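Local coordinates for protein enterotoxin type A (Staphylococcus aureus, PDB 1DYQ) that is a vaccine form of a superantigen that, in its natural form, binds MHC class II, partly through zinc, and T-cell receptors, activating T cells and causing food poisoning, at residues I30-E35 with Y163-Y168; G57-H62 with N66-R71; A93-A98 with Q205-L210. The protein carries 3 engineered substitutions. One frame throughout, in Å; residues are numbered along the deposited sequence. Where two conformers were deposited one is given.

Contact 1 (I30-E35 with Y163-Y168); sequences IYYYNE and YLQEKY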
loop_
_atom_site.group_PDB
_atom_site.type_symbol
_atom_site.label_atom_id
_atom_site.label_comp_id
_atom_site.label_asym_id
_atom_site.label_seq_id
_atom_site.Cartn_x
_atom_site.Cartn_y
_atom_site.Cartn_z
ATOM N N ILE A 30 8.640 -2.797 4.948
ATOM C CA ILE A 30 7.436 -1.988 4.665
ATOM C C ILE A 30 6.262 -2.823 4.269
ATOM O O ILE A 30 5.106 -2.459 4.486
ATOM C CB ILE A 30 7.745 -0.864 3.681
ATOM C CG1 ILE A 30 6.777 0.312 3.780
ATOM C CG2 ILE A 30 7.754 -1.374 2.243
ATOM C CD1 ILE A 30 5.858 0.347 4.936
ATOM N N TYR A 31 6.492 -4.073 3.740
ATOM C CA TYR A 31 5.348 -4.932 3.420
ATOM C C TYR A 31 5.147 -6.080 4.345
ATOM O O TYR A 31 4.132 -6.835 4.187
ATOM C CB TYR A 31 5.530 -5.466 1.951
ATOM C CG TYR A 31 5.296 -4.353 0.968
ATOM C CD1 TYR A 31 3.988 -3.836 0.820
ATOM C CD2 TYR A 31 6.279 -3.808 0.173
ATOM C CE1 TYR A 31 3.744 -2.808 -0.065
ATOM C CE2 TYR A 31 6.045 -2.796 -0.712
ATOM C CZ TYR A 31 4.762 -2.264 -0.827
ATOM O OH TYR A 31 4.493 -1.278 -1.722
ATOM N N TYR A 32 5.965 -6.323 5.363
ATOM C CA TYR A 32 5.814 -7.462 6.241
ATOM C C TYR A 32 6.071 -7.167 7.722
ATOM O O TYR A 32 5.535 -7.874 8.553
ATOM C CB TYR A 32 6.771 -8.567 5.748
ATOM C CG TYR A 32 6.574 -9.932 6.346
ATOM C CD1 TYR A 32 5.422 -10.664 6.102
ATOM C CD2 TYR A 32 7.593 -10.505 7.106
ATOM C CE1 TYR A 32 5.268 -11.940 6.644
ATOM C CE2 TYR A 32 7.438 -11.776 7.649
ATOM C CZ TYR A 32 6.275 -12.461 7.422
ATOM O OH TYR A 32 6.134 -13.726 7.969
ATOM N N TYR A 33 6.798 -6.082 8.005
ATOM C CA TYR A 33 7.038 -5.732 9.430
ATOM C C TYR A 33 6.549 -4.290 9.673
ATOM O O TYR A 33 7.065 -3.596 10.559
ATOM C CB TYR A 33 8.513 -5.814 9.752
ATOM C CG TYR A 33 9.155 -7.182 9.633
ATOM C CD1 TYR A 33 8.667 -8.267 10.320
ATOM C CD2 TYR A 33 10.279 -7.334 8.825
ATOM C CE1 TYR A 33 9.278 -9.517 10.208
ATOM C CE2 TYR A 33 10.918 -8.571 8.735
ATOM C CZ TYR A 33 10.393 -9.633 9.409
ATOM O OH TYR A 33 11.044 -10.864 9.334
ATOM N N ASN A 34 5.516 -3.898 8.983
ATOM C CA ASN A 34 5.013 -2.525 9.036
ATOM C C ASN A 34 4.070 -2.281 10.219
ATOM O O ASN A 34 3.745 -3.131 11.013
ATOM C CB ASN A 34 4.339 -2.154 7.728
ATOM C CG ASN A 34 3.127 -2.974 7.370
ATOM O OD1 ASN A 34 2.407 -3.486 8.221
ATOM N ND2 ASN A 34 2.810 -3.082 6.065
ATOM N N GLU A 35 3.721 -0.982 10.348
ATOM C CA GLU A 35 2.747 -0.542 11.351
ATOM C C GLU A 35 1.645 0.207 10.589
ATOM O O GLU A 35 1.981 1.090 9.765
ATOM C CB GLU A 35 3.391 0.458 12.342
ATOM C CG GLU A 35 4.556 -0.142 13.134
ATOM C CD GLU A 35 4.994 0.793 14.271
ATOM O OE1 GLU A 35 5.470 1.892 13.997
ATOM O OE2 GLU A 35 4.859 0.360 15.439
ATOM N N TYR A 163 1.033 -11.318 1.834
ATOM C CA TYR A 163 0.884 -12.757 1.477
ATOM C C TYR A 163 2.035 -13.192 0.593
ATOM O O TYR A 163 2.553 -14.328 0.813
ATOM C CB TYR A 163 -0.460 -12.935 0.755
ATOM C CG TYR A 163 -0.607 -14.341 0.152
ATOM C CD1 TYR A 163 -0.885 -15.418 0.952
ATOM C CD2 TYR A 163 -0.421 -14.494 -1.211
ATOM C CE1 TYR A 163 -1.005 -16.695 0.389
ATOM C CE2 TYR A 163 -0.513 -15.782 -1.772
ATOM C CZ TYR A 163 -0.812 -16.836 -0.962
ATOM O OH TYR A 163 -0.943 -18.104 -1.528
ATOM N N LEU A 164 2.491 -12.392 -0.343
ATOM C CA LEU A 164 3.615 -12.793 -1.199
ATOM C C LEU A 164 4.859 -13.018 -0.368
ATOM O O LEU A 164 5.662 -13.903 -0.664
ATOM C CB LEU A 164 3.864 -11.834 -2.331
ATOM C CG LEU A 164 2.703 -11.612 -3.316
ATOM C CD1 LEU A 164 3.059 -10.608 -4.380
ATOM C CD2 LEU A 164 2.294 -12.973 -3.936
ATOM N N GLN A 165 5.078 -12.178 0.648
ATOM C CA GLN A 165 6.239 -12.423 1.529
ATOM C C GLN A 165 6.071 -13.716 2.286
ATOM O O GLN A 165 7.022 -14.530 2.359
ATOM C CB GLN A 165 6.364 -11.212 2.511
ATOM C CG GLN A 165 7.602 -11.372 3.409
ATOM C CD GLN A 165 8.885 -11.361 2.599
ATOM O OE1 GLN A 165 9.089 -10.636 1.652
ATOM N NE2 GLN A 165 9.798 -12.260 3.026
ATOM N N GLU A 166 4.938 -13.983 2.875
ATOM C CA GLU A 166 4.676 -15.142 3.684
ATOM C C GLU A 166 4.767 -16.444 2.871
ATOM O O GLU A 166 5.380 -17.404 3.339
ATOM C CB GLU A 166 3.262 -15.071 4.301
ATOM C CG GLU A 166 3.062 -16.187 5.343
ATOM C CD GLU A 166 4.043 -15.989 6.499
ATOM O OE1 GLU A 166 3.908 -14.967 7.195
ATOM O OE2 GLU A 166 4.957 -16.819 6.656
ATOM N N LYS A 167 4.176 -16.423 1.694
ATOM C CA LYS A 167 4.098 -17.657 0.884
ATOM C C LYS A 167 5.306 -17.851 0.020
ATOM O O LYS A 167 5.785 -19.025 -0.094
ATOM C CB LYS A 167 2.807 -17.634 0.066
ATOM C CG LYS A 167 2.646 -18.801 -0.905
ATOM C CD LYS A 167 2.267 -20.068 -0.154
ATOM C CE LYS A 167 1.796 -21.147 -1.131
ATOM N NZ LYS A 167 1.127 -22.259 -0.377
ATOM N N TYR A 168 5.842 -16.845 -0.626
ATOM C CA TYR A 168 6.946 -16.949 -1.543
ATOM C C TYR A 168 8.235 -16.297 -1.088
ATOM O O TYR A 168 9.236 -16.357 -1.835
ATOM C CB TYR A 168 6.558 -16.341 -2.920
ATOM C CG TYR A 168 5.351 -17.029 -3.517
ATOM C CD1 TYR A 168 5.524 -18.233 -4.199
ATOM C CD2 TYR A 168 4.059 -16.554 -3.328
ATOM C CE1 TYR A 168 4.425 -18.903 -4.720
ATOM C CE2 TYR A 168 2.967 -17.226 -3.829
ATOM C CZ TYR A 168 3.165 -18.408 -4.527
ATOM O OH TYR A 168 2.074 -19.083 -5.024
#
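Tyr32 and Gln165 show how one aromatic side chain can join two helices, using its face for packing and its hydroxyl for a hydrogen bond. The methylene CG of Gln165 sits over one face of the Tyr32 ring, 3.7 Å from its centroid and displaced toward the rim, in a CH-pi contact; the closest atoms of these two residues are Gln165 CG and Tyr32 CG, 3.4 Å apart. Tyr32 has its CG trans to the backbone N (chi1 -168°), which swings the ring out from helix 23-32 across the side of helix 153-168. Gln165 bends at chi2 (63°), so that its aliphatic part meets the ring while its amide turns elsewhere, OE1 accepting from Tyr171 N. Glu166, one residue on, bends in the same sense and brings its carboxylate to the ring edge, where Tyr32 OH donates to Glu166 OE1 over 2.7 Å. The hydroxyl arrives on the syn side of the carboxylate, yet 32° out of its plane. Segment 30-35 belongs to the OB-fold domain and segment 163-168 to the beta-grasp domain, and Arg162 NH1 hydrogen-bonds to Tyr32 O. The ring is thus held at two points, its face against a buried glutamine and its hydroxyl by an exposed, probably ionised glutamate.

Contact 2 (G57-H62 with N66-R71); sequences GFFTDH and NDLLVR. Engineered in segment 66-71: Arg71 (natural residue Asp).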
loop_
_atom_site.group_PDB
_atom_site.type_symbol
_atom_site.label_atom_id
_atom_site.label_comp_id
_atom_site.label_asym_id
_atom_site.label_seq_id
_atom_site.Cartn_x
_atom_site.Cartn_y
_atom_site.Cartn_z
ATOM N N GLY A 57 -3.078 13.650 18.170
ATOM C CA GLY A 57 -3.431 12.666 19.196
ATOM C C GLY A 57 -4.056 11.411 18.653
ATOM O O GLY A 57 -4.797 10.694 19.326
ATOM N N PHE A 58 -3.719 11.068 17.390
ATOM C CA PHE A 58 -4.242 9.835 16.798
ATOM C C PHE A 58 -3.804 8.605 17.561
ATOM O O PHE A 58 -4.548 7.592 17.611
ATOM C CB PHE A 58 -3.688 9.792 15.346
ATOM C CG PHE A 58 -4.163 8.567 14.597
ATOM C CD1 PHE A 58 -5.403 8.576 13.994
ATOM C CD2 PHE A 58 -3.389 7.426 14.551
ATOM C CE1 PHE A 58 -5.875 7.458 13.323
ATOM C CE2 PHE A 58 -3.863 6.295 13.883
ATOM C CZ PHE A 58 -5.107 6.317 13.287
ATOM N N PHE A 59 -2.581 8.596 18.077
ATOM C CA PHE A 59 -2.034 7.443 18.772
ATOM C C PHE A 59 -2.139 7.634 20.297
ATOM O O PHE A 59 -1.647 8.641 20.802
ATOM C CB PHE A 59 -0.561 7.253 18.419
ATOM C CG PHE A 59 -0.305 6.993 16.961
ATOM C CD1 PHE A 59 -0.555 5.730 16.450
ATOM C CD2 PHE A 59 0.205 7.964 16.133
ATOM C CE1 PHE A 59 -0.347 5.462 15.101
ATOM C CE2 PHE A 59 0.401 7.716 14.780
ATOM C CZ PHE A 59 0.149 6.448 14.281
ATOM N N THR A 60 -2.714 6.654 20.966
ATOM C CA THR A 60 -2.805 6.774 22.440
ATOM C C THR A 60 -1.851 5.830 23.123
ATOM O O THR A 60 -1.583 5.982 24.333
ATOM C CB THR A 60 -4.242 6.511 22.923
ATOM O OG1 THR A 60 -4.669 5.223 22.473
ATOM C CG2 THR A 60 -5.186 7.579 22.394
ATOM N N ASP A 61 -1.336 4.825 22.421
ATOM C CA ASP A 61 -0.467 3.843 23.081
ATOM C C ASP A 61 0.719 3.443 22.249
ATOM O O ASP A 61 1.254 2.345 22.377
ATOM N N HIS A 62 1.207 4.383 21.422
ATOM C CA HIS A 62 2.389 4.096 20.607
ATOM C C HIS A 62 3.657 4.479 21.345
ATOM O O HIS A 62 3.678 5.533 22.006
ATOM C CB HIS A 62 2.280 4.853 19.263
ATOM C CG HIS A 62 3.306 4.311 18.299
ATOM N ND1 HIS A 62 4.621 4.648 18.326
ATOM C CD2 HIS A 62 3.148 3.397 17.302
ATOM C CE1 HIS A 62 5.274 3.992 17.367
ATOM N NE2 HIS A 62 4.390 3.229 16.738
ATOM N N ASN A 66 2.607 10.418 18.689
ATOM C CA ASN A 66 1.359 10.935 19.209
ATOM C C ASN A 66 0.418 11.318 18.068
ATOM O O ASN A 66 -0.778 11.098 18.186
ATOM C CB ASN A 66 1.636 12.196 20.071
ATOM C CG ASN A 66 2.313 11.830 21.373
ATOM O OD1 ASN A 66 1.978 10.848 22.017
ATOM N ND2 ASN A 66 3.322 12.624 21.744
ATOM N N ASP A 67 0.957 11.872 16.997
ATOM C CA ASP A 67 0.169 12.384 15.889
ATOM C C ASP A 67 0.430 11.590 14.591
ATOM O O ASP A 67 1.513 11.058 14.418
ATOM C CB ASP A 67 0.560 13.846 15.610
ATOM C CG ASP A 67 0.299 14.780 16.775
ATOM O OD1 ASP A 67 -0.429 14.426 17.715
ATOM O OD2 ASP A 67 0.842 15.916 16.734
ATOM N N LEU A 68 -0.585 11.591 13.738
ATOM C CA LEU A 68 -0.448 10.990 12.401
ATOM C C LEU A 68 -0.650 12.043 11.325
ATOM O O LEU A 68 -1.699 12.732 11.296
ATOM C CB LEU A 68 -1.518 9.884 12.232
ATOM C CG LEU A 68 -1.582 9.268 10.809
ATOM C CD1 LEU A 68 -0.321 8.452 10.543
ATOM C CD2 LEU A 68 -2.815 8.348 10.707
ATOM N N LEU A 69 0.315 12.232 10.458
ATOM C CA LEU A 69 0.265 13.145 9.365
ATOM C C LEU A 69 0.030 12.411 8.036
ATOM O O LEU A 69 0.897 11.576 7.718
ATOM C CB LEU A 69 1.557 13.974 9.270
ATOM C CG LEU A 69 1.573 15.025 8.187
ATOM C CD1 LEU A 69 0.537 16.123 8.450
ATOM C CD2 LEU A 69 2.951 15.638 7.985
ATOM N N VAL A 70 -1.043 12.685 7.364
ATOM C CA VAL A 70 -1.310 12.040 6.056
ATOM C C VAL A 70 -0.858 12.964 4.972
ATOM O O VAL A 70 -1.230 14.170 4.944
ATOM C CB VAL A 70 -2.785 11.673 5.895
ATOM C CG1 VAL A 70 -2.994 10.963 4.545
ATOM C CG2 VAL A 70 -3.257 10.794 7.035
ATOM N N ARG A 71 -0.050 12.507 4.028
ATOM C CA ARG A 71 0.533 13.277 2.971
ATOM C C ARG A 71 -0.085 12.939 1.595
ATOM O O ARG A 71 -0.302 11.731 1.365
ATOM C CB ARG A 71 2.055 13.044 2.868
ATOM C CG ARG A 71 2.807 13.300 4.165
ATOM C CD ARG A 71 4.333 13.057 4.018
ATOM N NE ARG A 71 4.890 13.933 3.013
ATOM C CZ ARG A 71 6.100 13.872 2.480
ATOM N NH1 ARG A 71 6.966 12.955 2.854
ATOM N NH2 ARG A 71 6.433 14.756 1.520
HETATM O O HOH W 1 -1.190 10.990 22.155
#
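Gly57 N and Asp67 OD1 form the shorter of the two direct hydrogen bonds here, 2.8 Å long and nearly straight at 174°. The carboxylate lies beside its own backbone N (chi1 -62°), and this turn brings OD1 back to the loop although the side chain sets out away from it. The amide reaches OD1 from above the carboxylate plane. The second bond runs between main chains, from Phe59 N to Asn66 O at 3.1 Å, with the donor well above the carbonyl plane. Phe58 N is just as near to the same oxygen but poorly angled, so Asn66 O accepts from Phe59 alone of the two. A water extends the polar edge, donating to both Phe59 O and Asn66 OD1.

These bonds close the connection between neighbouring antiparallel strands 52-55 and 67-71 of the OB-fold domain, whose five strands form the mixed, barrel-like sheet of that fold. Gly57, with its positive phi, lies in the loop that links them, and strand 67-71 continues the sheet on its other side by pairing with strand 105-114.

Beyond the polar edge come the aromatic rings. Leu68 CD2 stands almost exactly over the centre of the Phe58 ring, 3.8 Å from the centroid and only 6° off the normal, a CH-pi contact. The two side chains lie alongside each other and point the same way, both with CG trans to the backbone N. Phe59 behaves differently: its ring presents an edge to the strand, with CE2 3.5 Å from Asp67 O, and crosses Leu68 at a slant, CE2 lying 3.9 Å from Leu68 CB. One face of this ring receives CD2 of Phe58. Farther out, Ala37 of strand 36-39 touches both Phe58 and Leu68, while Tyr92 meets the Phe59 ring.

Contact 3 (A93-A98 with Q205-L210); sequences AGYQCA and QYSNTL. Engineered in segment 93-98: Ala93 (natural residue Tyr). With SO4 (sulfate ion), chain C.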
loop_
_atom_site.group_PDB
_atom_site.type_symbol
_atom_site.label_atom_id
_atom_site.label_comp_id
_atom_site.label_asym_id
_atom_site.label_seq_id
_atom_site.Cartn_x
_atom_site.Cartn_y
_atom_site.Cartn_z
ATOM N N ALA A 93 5.022 5.708 9.327
ATOM C CA ALA A 93 6.334 5.647 10.015
ATOM C C ALA A 93 6.880 7.086 10.066
ATOM O O ALA A 93 6.644 7.865 9.189
ATOM C CB ALA A 93 7.325 4.822 9.170
ATOM N N GLY A 94 7.712 7.331 11.108
ATOM C CA GLY A 94 8.385 8.621 11.166
ATOM C C GLY A 94 9.311 8.824 9.968
ATOM O O GLY A 94 9.518 9.912 9.502
ATOM N N TYR A 95 9.889 7.691 9.470
ATOM C CA TYR A 95 10.823 7.763 8.370
ATOM C C TYR A 95 10.163 8.159 7.064
ATOM O O TYR A 95 10.877 8.537 6.104
ATOM C CB TYR A 95 11.686 6.508 8.232
ATOM C CG TYR A 95 10.979 5.222 7.914
ATOM C CD1 TYR A 95 10.466 5.009 6.626
ATOM C CD2 TYR A 95 10.819 4.230 8.854
ATOM C CE1 TYR A 95 9.792 3.833 6.337
ATOM C CE2 TYR A 95 10.160 3.035 8.573
ATOM C CZ TYR A 95 9.645 2.873 7.289
ATOM O OH TYR A 95 8.978 1.711 6.989
ATOM N N GLN A 96 8.845 8.309 7.032
ATOM C CA GLN A 96 8.126 8.729 5.858
ATOM C C GLN A 96 7.829 10.220 5.812
ATOM O O GLN A 96 7.276 10.730 4.865
ATOM C CB GLN A 96 6.821 7.920 5.664
ATOM C CG GLN A 96 7.173 6.471 5.293
ATOM C CD GLN A 96 5.999 5.572 5.095
ATOM O OE1 GLN A 96 6.142 4.540 4.364
ATOM N NE2 GLN A 96 4.854 5.818 5.688
ATOM N N CYS A 97 8.257 10.916 6.873
ATOM C CA CYS A 97 8.034 12.343 6.959
ATOM C C CYS A 97 9.112 13.152 6.242
ATOM O O CYS A 97 10.269 12.719 6.163
ATOM C CB CYS A 97 7.971 12.772 8.437
ATOM S SG CYS A 97 6.662 11.952 9.398
ATOM N N ALA A 98 8.722 14.299 5.730
ATOM C CA ALA A 98 9.661 15.271 5.168
ATOM C C ALA A 98 10.311 16.059 6.307
ATOM O O ALA A 98 9.801 16.043 7.431
ATOM C CB ALA A 98 8.968 16.231 4.211
ATOM N N GLN A 205 16.316 1.237 -1.575
ATOM C CA GLN A 205 17.341 1.733 -0.664
ATOM C C GLN A 205 16.926 3.050 -0.007
ATOM O O GLN A 205 17.537 3.427 0.990
ATOM C CB GLN A 205 18.677 1.882 -1.367
ATOM C CG GLN A 205 18.804 3.012 -2.364
ATOM C CD GLN A 205 18.410 2.653 -3.771
ATOM O OE1 GLN A 205 17.498 1.874 -4.015
ATOM N NE2 GLN A 205 19.128 3.222 -4.752
ATOM N N TYR A 206 15.893 3.681 -0.509
ATOM C CA TYR A 206 15.340 4.897 0.117
ATOM C C TYR A 206 14.026 4.539 0.788
ATOM O O TYR A 206 12.965 4.635 0.168
ATOM C CB TYR A 206 15.119 5.958 -0.966
ATOM C CG TYR A 206 16.380 6.324 -1.708
ATOM C CD1 TYR A 206 17.475 6.845 -1.002
ATOM C CD2 TYR A 206 16.504 6.112 -3.066
ATOM C CE1 TYR A 206 18.638 7.186 -1.677
ATOM C CE2 TYR A 206 17.666 6.456 -3.740
ATOM C CZ TYR A 206 18.714 6.989 -3.031
ATOM O OH TYR A 206 19.879 7.325 -3.697
ATOM N N SER A 207 14.092 4.192 2.088
ATOM C CA SER A 207 12.867 3.722 2.762
ATOM C C SER A 207 11.882 4.847 2.987
ATOM O O SER A 207 10.672 4.641 3.033
ATOM C CB SER A 207 13.184 3.072 4.080
ATOM O OG SER A 207 13.799 4.038 4.968
ATOM N N ASN A 208 12.383 6.053 2.926
ATOM C CA ASN A 208 11.442 7.193 3.091
ATOM C C ASN A 208 10.513 7.368 1.944
ATOM O O ASN A 208 9.464 8.053 2.147
ATOM C CB ASN A 208 12.268 8.372 3.445
ATOM C CG ASN A 208 13.250 8.753 2.374
ATOM O OD1 ASN A 208 14.057 7.955 1.879
ATOM N ND2 ASN A 208 13.185 10.014 1.972
ATOM N N THR A 209 10.801 7.013 0.715
ATOM C CA THR A 209 9.962 7.219 -0.457
ATOM C C THR A 209 9.440 5.915 -1.000
ATOM O O THR A 209 8.698 5.894 -2.011
ATOM C CB THR A 209 10.727 7.982 -1.541
ATOM O OG1 THR A 209 12.006 7.362 -1.781
ATOM C CG2 THR A 209 10.983 9.441 -1.071
ATOM N N LEU A 210 9.733 4.799 -0.345
ATOM C CA LEU A 210 9.236 3.505 -0.880
ATOM C C LEU A 210 7.754 3.526 -1.145
ATOM O O LEU A 210 7.278 2.986 -2.192
ATOM C CB LEU A 210 9.648 2.382 0.029
ATOM C CG LEU A 210 10.757 1.445 -0.412
ATOM C CD1 LEU A 210 10.856 0.269 0.554
ATOM C CD2 LEU A 210 10.541 0.968 -1.839
HETATM S S SO4 C . 11.176 6.354 12.869
HETATM O O1 SO4 C . 12.031 5.266 13.334
HETATM O O2 SO4 C . 10.142 6.802 13.850
HETATM O O3 SO4 C . 10.377 5.866 11.621
HETATM O O4 SO4 C . 11.991 7.513 12.349
HETATM O O HOH W 2 7.977 4.800 2.290
HETATM O O HOH W 3 11.297 11.837 3.584
#
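Tyr95 and Ser207 meet through van der Waals contact, in an interface that has no direct hydrogen bond between its two loops. The Tyr95 ring turns its edge to segment 205-210, CE1 lying 3.5 Å from Ser207 O with that oxygen near the ring plane. With chi1 at 64°, CG sits between the backbone N and the carbonyl carbon, and the ring runs on alongside Ser207. Next to it, Tyr95 O approaches Asn208, 3.0 Å from CB, and makes a bent, at most weak CA-H...O contact with Asn208 CA at 3.3 Å.

Water supplies the conventional hydrogen bonds. One molecule donates to Gln96 OE1 and to Ser207 O, each at 2.8 Å. Another donates to Cys97 O and accepts from Asn208 ND2. The other end of the Gln96 amide is held within its own domain, NE2 bonding to the backbone oxygens of Cys107 and Ala91, and Cys107 is also the disulfide partner of Cys97.

A sulfate ion, probably from the crystallisation liquor, accepts a hydrogen bond from Tyr95 N at O3 (2.9 Å) and is also bonded to Tyr65 OH. The engineered Ala93 places its CB over the centre of one face of the Tyr95 ring.

The disulfide loop of the OB-fold domain thus faces a beta-grasp loop across a water-bridged seam: solvent serves Cys97 O and Ser207 O, whereas Asn208 O bonds directly to Tyr109 OH.

Overall arrangement
Contacts 1 and 3 both join the OB-fold domain to the beta-grasp domain, whereas contact 2 lies wholly within the former. Along the chain, contact 2 is nested inside the long loop closed by contact 1, contact 3 follows contact 2, and the segments of contacts 1 and 3 alternate. The centres of contacts 1 and 3 are about 17 Å apart, and those of contacts 1 and 2 about 23 Å. Ile30 of helix 23-32 packs on Leu210, Glu35 probably hydrogen-bonds weakly to His62, and engineered Arg71 on strand 67-71 probably hydrogen-bonds to Gln96 O. The two domains are joined at two separate places, contacts 1 and 3, and all three contacts lie away from the zinc site.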